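Local coordinates for transcriptional regulator Tm0710 (PDB 2A61), which probably binds DNA through a winged helix-turn-helix domain and regulates transcription, as a dimeric member of the MarR family, at residues V68-T80 and Y89-I101. Residues are numbered along the deposited sequence; the frame is centred on the assembly and turned at random.
Sequences VKRLEADGYLTRT and YFLVITRKGEEVI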
ATOM      1  N   VAL A  68       3.538  -8.558  16.768  1.00 16.50           N
ATOM      2  CA  VAL A  68       2.426  -9.479  17.074  1.00 16.30           C
ATOM      3  C   VAL A  68       2.171  -9.538  18.597  1.00 16.88           C
ATOM      4  O   VAL A  68       1.038  -9.539  19.042  1.00 16.30           O
ATOM      5  CB  VAL A  68       2.735 -10.858  16.483  1.00 16.00           C
ATOM      6  CG1 VAL A  68       1.816 -11.936  17.060  1.00 18.92           C
ATOM      7  CG2 VAL A  68       2.632 -10.788  14.895  1.00 13.95           C
ATOM      8  N   LYS A  69       3.240  -9.593  19.370  1.00 18.46           N
ATOM      9  CA  LYS A  69       3.139  -9.660  20.859  1.00 19.78           C
ATOM     10  C   LYS A  69       2.313  -8.512  21.443  1.00 18.62           C
ATOM     11  O   LYS A  69       1.521  -8.709  22.362  1.00 15.88           O
ATOM     12  CB  LYS A  69       4.554  -9.626  21.434  1.00 21.29           C
ATOM     13  CG  LYS A  69       4.686  -9.523  22.934  1.00 24.41           C
ATOM     14  CD  LYS A  69       6.162  -9.591  23.355  1.00 24.64           C
ATOM     15  CE  LYS A  69       6.981  -8.372  22.848  1.00 27.08           C
ATOM     16  NZ  LYS A  69       8.431  -8.480  23.159  1.00 30.70           N
ATOM     17  N   ARG A  70       2.508  -7.310  20.895  1.00 18.32           N
ATOM     18  CA  ARG A  70       1.728  -6.126  21.315  1.00 18.77           C
ATOM     19  C   ARG A  70       0.281  -6.235  20.847  1.00 17.68           C
ATOM     20  O   ARG A  70      -0.631  -5.911  21.571  1.00 17.33           O
ATOM     21  CB  ARG A  70       2.290  -4.877  20.688  1.00 18.36           C
ATOM     22  CG  ARG A  70       3.370  -4.164  21.470  1.00 22.59           C
ATOM     23  CD  ARG A  70       3.550  -2.780  20.727  1.00 27.09           C
ATOM     24  NE  ARG A  70       4.588  -2.981  19.747  1.00 25.54           N
ATOM     25  CZ  ARG A  70       4.872  -2.185  18.734  1.00 23.10           C
ATOM     26  NH1 ARG A  70       4.167  -1.091  18.497  1.00 25.73           N
ATOM     27  NH2 ARG A  70       5.884  -2.515  17.974  1.00 22.60           N
ATOM     28  N   LEU A  71       0.074  -6.690  19.614  1.00 17.90           N
ATOM     29  CA  LEU A  71      -1.297  -6.875  19.118  1.00 17.05           C
ATOM     30  C   LEU A  71      -2.073  -7.920  19.916  1.00 17.38           C
ATOM     31  O   LEU A  71      -3.283  -7.793  20.080  1.00 18.89           O
ATOM     32  CB  LEU A  71      -1.292  -7.228  17.611  1.00 16.83           C
ATOM     33  CG  LEU A  71      -0.915  -6.098  16.642  1.00 15.48           C
ATOM     34  CD1 LEU A  71      -0.733  -6.634  15.204  1.00 16.15           C
ATOM     35  CD2 LEU A  71      -1.972  -4.957  16.635  1.00 17.45           C
ATOM     36  N   GLU A  72      -1.401  -9.001  20.305  1.00 17.35           N
ATOM     37  CA  GLU A  72      -1.995 -10.062  21.154  1.00 18.85           C
ATOM     38  C   GLU A  72      -2.282  -9.519  22.564  1.00 18.37           C
ATOM     39  O   GLU A  72      -3.395  -9.660  23.074  1.00 17.55           O
ATOM     40  CB  GLU A  72      -1.030 -11.259  21.242  1.00 17.50           C
ATOM     41  CG  GLU A  72      -1.008 -12.120  19.960  1.00 20.20           C
ATOM     42  CD  GLU A  72      -0.285 -13.436  20.181  1.00 22.46           C
ATOM     43  OE1 GLU A  72       0.968 -13.416  20.260  1.00 24.16           O
ATOM     44  OE2 GLU A  72      -0.985 -14.488  20.329  1.00 25.84           O
ATOM     45  N   ALA A  73      -1.298  -8.847  23.161  1.00 18.76           N
ATOM     46  CA  ALA A  73      -1.508  -8.290  24.528  1.00 20.44           C
ATOM     47  C   ALA A  73      -2.650  -7.271  24.542  1.00 20.66           C
ATOM     48  O   ALA A  73      -3.427  -7.216  25.512  1.00 21.23           O
ATOM     49  CB  ALA A  73      -0.190  -7.631  25.073  1.00 21.16           C
ATOM     50  N   ASP A  74      -2.748  -6.454  23.484  1.00 20.67           N
ATOM     51  CA  ASP A  74      -3.816  -5.432  23.402  1.00 21.12           C
ATOM     52  C   ASP A  74      -5.171  -5.906  22.851  1.00 20.18           C
ATOM     53  O   ASP A  74      -6.104  -5.116  22.753  1.00 20.18           O
ATOM     54  CB  ASP A  74      -3.325  -4.165  22.665  1.00 22.01           C
ATOM     55  CG  ASP A  74      -2.092  -3.504  23.340  1.00 25.03           C
ATOM     56  OD1 ASP A  74      -1.936  -3.595  24.583  1.00 29.54           O
ATOM     57  OD2 ASP A  74      -1.276  -2.900  22.620  1.00 27.93           O
ATOM     58  N   GLY A  75      -5.283  -7.196  22.522  1.00 20.02           N
ATOM     59  CA  GLY A  75      -6.556  -7.816  22.143  1.00 18.51           C
ATOM     60  C   GLY A  75      -6.940  -7.708  20.677  1.00 18.58           C
ATOM     61  O   GLY A  75      -8.117  -7.885  20.357  1.00 19.32           O
ATOM     62  N   TYR A  76      -5.986  -7.373  19.799  1.00 17.49           N
ATOM     63  CA  TYR A  76      -6.264  -7.270  18.325  1.00 17.37           C
ATOM     64  C   TYR A  76      -6.061  -8.568  17.521  1.00 17.70           C
ATOM     65  O   TYR A  76      -6.730  -8.807  16.483  1.00 16.94           O
ATOM     66  CB  TYR A  76      -5.419  -6.134  17.707  1.00 16.80           C
ATOM     67  CG  TYR A  76      -5.724  -4.793  18.314  1.00 18.44           C
ATOM     68  CD1 TYR A  76      -6.932  -4.151  18.039  1.00 19.04           C
ATOM     69  CD2 TYR A  76      -4.826  -4.170  19.199  1.00 20.34           C
ATOM     70  CE1 TYR A  76      -7.239  -2.934  18.599  1.00 18.91           C
ATOM     71  CE2 TYR A  76      -5.142  -2.924  19.779  1.00 20.84           C
ATOM     72  CZ  TYR A  76      -6.346  -2.326  19.461  1.00 19.71           C
ATOM     73  OH  TYR A  76      -6.721  -1.127  20.007  1.00 19.25           O
ATOM     74  N   LEU A  77      -5.160  -9.402  18.038  1.00 17.17           N
ATOM     75  CA  LEU A  77      -4.844 -10.711  17.514  1.00 18.60           C
ATOM     76  C   LEU A  77      -4.953 -11.760  18.621  1.00 19.20           C
ATOM     77  O   LEU A  77      -4.813 -11.461  19.797  1.00 18.13           O
ATOM     78  CB  LEU A  77      -3.394 -10.755  17.000  1.00 18.14           C
ATOM     79  CG  LEU A  77      -3.161 -10.035  15.667  1.00 18.22           C
ATOM     80  CD1 LEU A  77      -1.762 -10.277  15.163  1.00 15.83           C
ATOM     81  CD2 LEU A  77      -4.136 -10.516  14.642  1.00 17.44           C
ATOM     82  N   THR A  78      -5.165 -12.991  18.216  1.00 18.64           N
ATOM     83  CA  THR A  78      -4.985 -14.142  19.103  1.00 19.30           C
ATOM     84  C   THR A  78      -4.263 -15.209  18.299  1.00 20.18           C
ATOM     85  O   THR A  78      -3.704 -14.904  17.217  1.00 20.64           O
ATOM     86  CB  THR A  78      -6.315 -14.568  19.811  1.00 18.41           C
ATOM     87  OG1 THR A  78      -6.031 -15.538  20.816  1.00 22.09           O
ATOM     88  CG2 THR A  78      -7.383 -15.114  18.840  1.00 19.53           C
ATOM     89  N   ARG A  79      -4.278 -16.443  18.796  1.00 20.22           N
ATOM     90  CA  ARG A  79      -3.425 -17.514  18.329  1.00 20.99           C
ATOM     91  C   ARG A  79      -4.278 -18.803  18.309  1.00 21.46           C
ATOM     92  O   ARG A  79      -5.175 -18.966  19.128  1.00 20.21           O
ATOM     93  CB  ARG A  79      -2.385 -17.677  19.423  1.00 22.85           C
ATOM     94  CG  ARG A  79      -1.142 -18.354  19.078  1.00 26.04           C
ATOM     95  CD  ARG A  79      -0.256 -18.145  20.282  1.00 25.98           C
ATOM     96  NE  ARG A  79       0.563 -16.951  20.128  1.00 23.44           N
ATOM     97  CZ  ARG A  79       1.888 -16.962  20.173  1.00 23.30           C
ATOM     98  NH1 ARG A  79       2.539 -18.090  20.400  1.00 25.34           N
ATOM     99  NH2 ARG A  79       2.561 -15.847  19.968  1.00 26.57           N
ATOM    100  N   THR A  80      -3.971 -19.706  17.379  1.00 21.40           N
ATOM    101  CA  THR A  80      -4.541 -21.045  17.344  1.00 21.88           C
ATOM    102  C   THR A  80      -3.492 -22.066  16.818  1.00 21.15           C
ATOM    103  O   THR A  80      -2.655 -21.738  15.966  1.00 20.13           O
ATOM    104  CB  THR A  80      -5.896 -21.056  16.556  1.00 23.31           C
ATOM    105  OG1 THR A  80      -6.533 -22.334  16.697  1.00 25.57           O
ATOM    106  CG2 THR A  80      -5.678 -20.705  15.066  1.00 23.43           C
ATOM    107  N   TYR A  89       1.924 -22.637  14.975  1.00 21.38           N
ATOM    108  CA  TYR A  89       0.672 -21.956  15.315  1.00 20.05           C
ATOM    109  C   TYR A  89       0.318 -20.903  14.257  1.00 18.82           C
ATOM    110  O   TYR A  89       1.158 -20.535  13.445  1.00 20.58           O
ATOM    111  CB  TYR A  89       0.753 -21.296  16.715  1.00 20.72           C
ATOM    112  CG  TYR A  89       1.748 -20.169  16.822  1.00 21.15           C
ATOM    113  CD1 TYR A  89       1.365 -18.843  16.615  1.00 20.19           C
ATOM    114  CD2 TYR A  89       3.082 -20.424  17.152  1.00 23.42           C
ATOM    115  CE1 TYR A  89       2.291 -17.805  16.735  1.00 18.70           C
ATOM    116  CE2 TYR A  89       3.995 -19.410  17.283  1.00 22.75           C
ATOM    117  CZ  TYR A  89       3.605 -18.097  17.071  1.00 22.82           C
ATOM    118  OH  TYR A  89       4.553 -17.092  17.206  1.00 22.35           O
ATOM    119  N   PHE A  90      -0.911 -20.407  14.294  1.00 18.47           N
ATOM    120  CA  PHE A  90      -1.376 -19.368  13.377  1.00 18.41           C
ATOM    121  C   PHE A  90      -1.809 -18.187  14.212  1.00 18.32           C
ATOM    122  O   PHE A  90      -2.303 -18.365  15.334  1.00 18.24           O
ATOM    123  CB  PHE A  90      -2.594 -19.809  12.531  1.00 17.69           C
ATOM    124  CG  PHE A  90      -2.286 -20.885  11.489  1.00 18.47           C
ATOM    125  CD1 PHE A  90      -1.983 -20.542  10.171  1.00 18.20           C
ATOM    126  CD2 PHE A  90      -2.338 -22.235  11.840  1.00 18.96           C
ATOM    127  CE1 PHE A  90      -1.725 -21.555   9.201  1.00 16.44           C
ATOM    128  CE2 PHE A  90      -2.081 -23.233  10.882  1.00 17.22           C
ATOM    129  CZ  PHE A  90      -1.782 -22.874   9.578  1.00 17.35           C
ATOM    130  N   LEU A  91      -1.607 -16.985  13.667  1.00 17.92           N
ATOM    131  CA  LEU A  91      -2.210 -15.778  14.230  1.00 18.79           C
ATOM    132  C   LEU A  91      -3.544 -15.512  13.577  1.00 17.58           C
ATOM    133  O   LEU A  91      -3.660 -15.558  12.337  1.00 17.69           O
ATOM    134  CB  LEU A  91      -1.253 -14.565  14.095  1.00 18.51           C
ATOM    135  CG  LEU A  91      -0.019 -15.008  14.928  1.00 21.56           C
ATOM    136  CD1 LEU A  91       1.330 -14.741  14.301  1.00 24.17           C
ATOM    137  CD2 LEU A  91      -0.141 -14.627  16.397  1.00 19.49           C
ATOM    138  N   VAL A  92      -4.549 -15.264  14.400  1.00 17.03           N
ATOM    139  CA  VAL A  92      -5.899 -14.996  13.912  1.00 17.73           C
ATOM    140  C   VAL A  92      -6.404 -13.673  14.492  1.00 17.82           C
ATOM    141  O   VAL A  92      -5.954 -13.239  15.523  1.00 16.28           O
ATOM    142  CB  VAL A  92      -6.899 -16.142  14.213  1.00 18.19           C
ATOM    143  CG1 VAL A  92      -6.529 -17.432  13.399  1.00 17.66           C
ATOM    144  CG2 VAL A  92      -6.893 -16.521  15.647  1.00 18.57           C
ATOM    145  N   ILE A  93      -7.369 -13.053  13.823  1.00 17.73           N
ATOM    146  CA  ILE A  93      -7.833 -11.733  14.240  1.00 18.61           C
ATOM    147  C   ILE A  93      -8.991 -11.899  15.223  1.00 19.50           C
ATOM    148  O   ILE A  93      -9.747 -12.877  15.156  1.00 20.44           O
ATOM    149  CB  ILE A  93      -8.245 -10.882  12.994  1.00 18.32           C
ATOM    150  CG1 ILE A  93      -8.350  -9.380  13.295  1.00 17.42           C
ATOM    151  CG2 ILE A  93      -9.538 -11.441  12.331  1.00 20.89           C
ATOM    152  CD1 ILE A  93      -8.306  -8.453  12.036  1.00 15.29           C
ATOM    153  N   THR A  94      -9.136 -10.941  16.121  1.00 18.95           N
ATOM    154  CA  THR A  94     -10.256 -10.905  17.053  1.00 19.26           C
ATOM    155  C   THR A  94     -11.318  -9.920  16.539  1.00 20.34           C
ATOM    156  O   THR A  94     -11.084  -9.207  15.574  1.00 18.99           O
ATOM    157  CB  THR A  94      -9.807 -10.409  18.462  1.00 19.34           C
ATOM    158  OG1 THR A  94      -9.255  -9.106  18.345  1.00 17.81           O
ATOM    159  CG2 THR A  94      -8.741 -11.305  19.069  1.00 15.71           C
ATOM    160  N   ARG A  95     -12.466  -9.868  17.222  1.00 20.82           N
ATOM    161  CA  ARG A  95     -13.476  -8.881  16.941  1.00 22.67           C
ATOM    162  C   ARG A  95     -12.936  -7.474  17.028  1.00 22.05           C
ATOM    163  O   ARG A  95     -13.253  -6.611  16.188  1.00 21.22           O
ATOM    164  CB  ARG A  95     -14.583  -8.968  17.983  1.00 24.83           C
ATOM    165  CG  ARG A  95     -15.982  -8.962  17.441  1.00 29.68           C
ATOM    166  CD  ARG A  95     -16.419  -7.708  16.696  1.00 34.47           C
ATOM    167  NE  ARG A  95     -16.398  -7.953  15.252  1.00 37.71           N
ATOM    168  CZ  ARG A  95     -16.832  -7.115  14.305  1.00 39.30           C
ATOM    169  NH1 ARG A  95     -17.382  -5.917  14.608  1.00 36.39           N
ATOM    170  NH2 ARG A  95     -16.703  -7.490  13.033  1.00 37.62           N
ATOM    171  N   LYS A  96     -12.168  -7.222  18.088  1.00 21.32           N
ATOM    172  CA  LYS A  96     -11.565  -5.931  18.298  1.00 21.56           C
ATOM    173  C   LYS A  96     -10.622  -5.559  17.157  1.00 20.53           C
ATOM    174  O   LYS A  96     -10.581  -4.403  16.740  1.00 20.11           O
ATOM    175  CB  LYS A  96     -10.814  -5.923  19.607  1.00 22.14           C
ATOM    176  CG  LYS A  96     -10.317  -4.543  20.003  1.00 24.28           C
ATOM    177  CD  LYS A  96      -9.631  -4.607  21.349  1.00 28.75           C
ATOM    178  CE  LYS A  96      -9.093  -3.235  21.785  1.00 28.55           C
ATOM    179  NZ  LYS A  96      -8.259  -3.477  22.972  1.00 28.52           N
ATOM    180  N   GLY A  97      -9.846  -6.536  16.689  1.00 19.60           N
ATOM    181  CA  GLY A  97      -8.984  -6.357  15.502  1.00 18.66           C
ATOM    182  C   GLY A  97      -9.809  -6.019  14.259  1.00 18.59           C
ATOM    183  O   GLY A  97      -9.414  -5.147  13.485  1.00 18.27           O
ATOM    184  N   GLU A  98     -10.966  -6.680  14.089  1.00 17.76           N
ATOM    185  CA  GLU A  98     -11.842  -6.407  12.949  1.00 18.60           C
ATOM    186  C   GLU A  98     -12.366  -4.987  12.973  1.00 17.78           C
ATOM    187  O   GLU A  98     -12.429  -4.352  11.925  1.00 17.19           O
ATOM    188  CB  GLU A  98     -13.024  -7.374  12.901  1.00 18.31           C
ATOM    189  CG  GLU A  98     -12.624  -8.779  12.491  1.00 20.86           C
ATOM    190  CD  GLU A  98     -13.835  -9.710  12.348  1.00 25.66           C
ATOM    191  OE1 GLU A  98     -14.674  -9.735  13.258  1.00 32.58           O
ATOM    192  OE2 GLU A  98     -13.909 -10.403  11.326  1.00 32.26           O
ATOM    193  N   GLU A  99     -12.729  -4.503  14.158  1.00 18.19           N
ATOM    194  CA  GLU A  99     -13.297  -3.159  14.305  1.00 21.03           C
ATOM    195  C   GLU A  99     -12.318  -2.102  13.800  1.00 19.26           C
ATOM    196  O   GLU A  99     -12.728  -1.072  13.334  1.00 21.71           O
ATOM    197  CB  GLU A  99     -13.680  -2.862  15.770  1.00 21.70           C
ATOM    198  CG  GLU A  99     -14.940  -3.594  16.213  1.00 23.20           C
ATOM    199  CD  GLU A  99     -15.102  -3.724  17.730  1.00 26.09           C
ATOM    200  OE1 GLU A  99     -14.217  -3.278  18.511  1.00 28.52           O
ATOM    201  OE2 GLU A  99     -16.153  -4.280  18.138  1.00 32.65           O
ATOM    202  N   VAL A 100     -11.034  -2.352  13.961  1.00 18.89           N
ATOM    203  CA  VAL A 100      -9.995  -1.429  13.510  1.00 18.46           C
ATOM    204  C   VAL A 100     -10.109  -1.339  11.955  1.00 17.31           C
ATOM    205  O   VAL A 100     -10.269  -0.251  11.427  1.00 16.42           O
ATOM    206  CB  VAL A 100      -8.587  -1.917  13.889  1.00 17.24           C
ATOM    207  CG1 VAL A 100      -7.515  -0.969  13.269  1.00 18.42           C
ATOM    208  CG2 VAL A 100      -8.403  -2.041  15.419  1.00 18.67           C
ATOM    209  N   ILE A 101     -10.063  -2.485  11.248  1.00 17.03           N
ATOM    210  CA  ILE A 101     -10.204  -2.483   9.789  1.00 18.38           C
ATOM    211  C   ILE A 101     -11.513  -1.814   9.361  1.00 18.88           C
ATOM    212  O   ILE A 101     -11.524  -0.995   8.437  1.00 17.62           O
ATOM    213  CB  ILE A 101     -10.045  -3.932   9.179  1.00 19.51           C
ATOM    214  CG1 ILE A 101      -8.559  -4.306   9.099  1.00 21.41           C
ATOM    215  CG2 ILE A 101     -10.517  -3.980   7.740  1.00 19.97           C
ATOM    216  CD1 ILE A 101      -7.997  -4.763  10.370  1.00 20.19           C
TER
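The guanidinium of R79 lies flat on the ring of Y89, their planes only 13° apart, a stack that is also a cation-pi contact. NH1 sits above one ring face, offset toward the rim. The bend at chi3 (-92°) turns the group so that NE and NH2 can also grip E72 side-on, one to each carboxylate oxygen; R79 NE meets the syn lone pair of E72 OE2 at 2.9 Å. Beside this carboxylate, which L91 CD2 also touches, V68 CG1 and L91 CD2 meet tip to tip at a tight 3.4 Å, with L53 of helix 50-57 against both residues. Antiparallel backbone bonds join T78 to V92 and T80 to F90, and on the sheet face carrying these four residues T78 CG2 packs on V92 CG2.

At the other end, past the Schellman motif that ends helix 61-73 at G75, the hydroxyl of T94 donates to G75 O (2.6 Å from OG1) while accepting from G97 N as N-cap of helix 95-119. K96, extended throughout, runs obliquely past the Y76 ring; its NZ makes an off-centre cation-pi contact, 4.6 Å from the ring centroid, and reaches D74 O at 2.7 Å. V100 CG2 approaches Y76 CE1 at 3.5 Å. R79, shared between Y89 and E72, thus links the wing of this winged-helix fold to helix 61-73, while T94 and K96 tie helix 95-119 to turn carbonyls, probably stiffening both junctions.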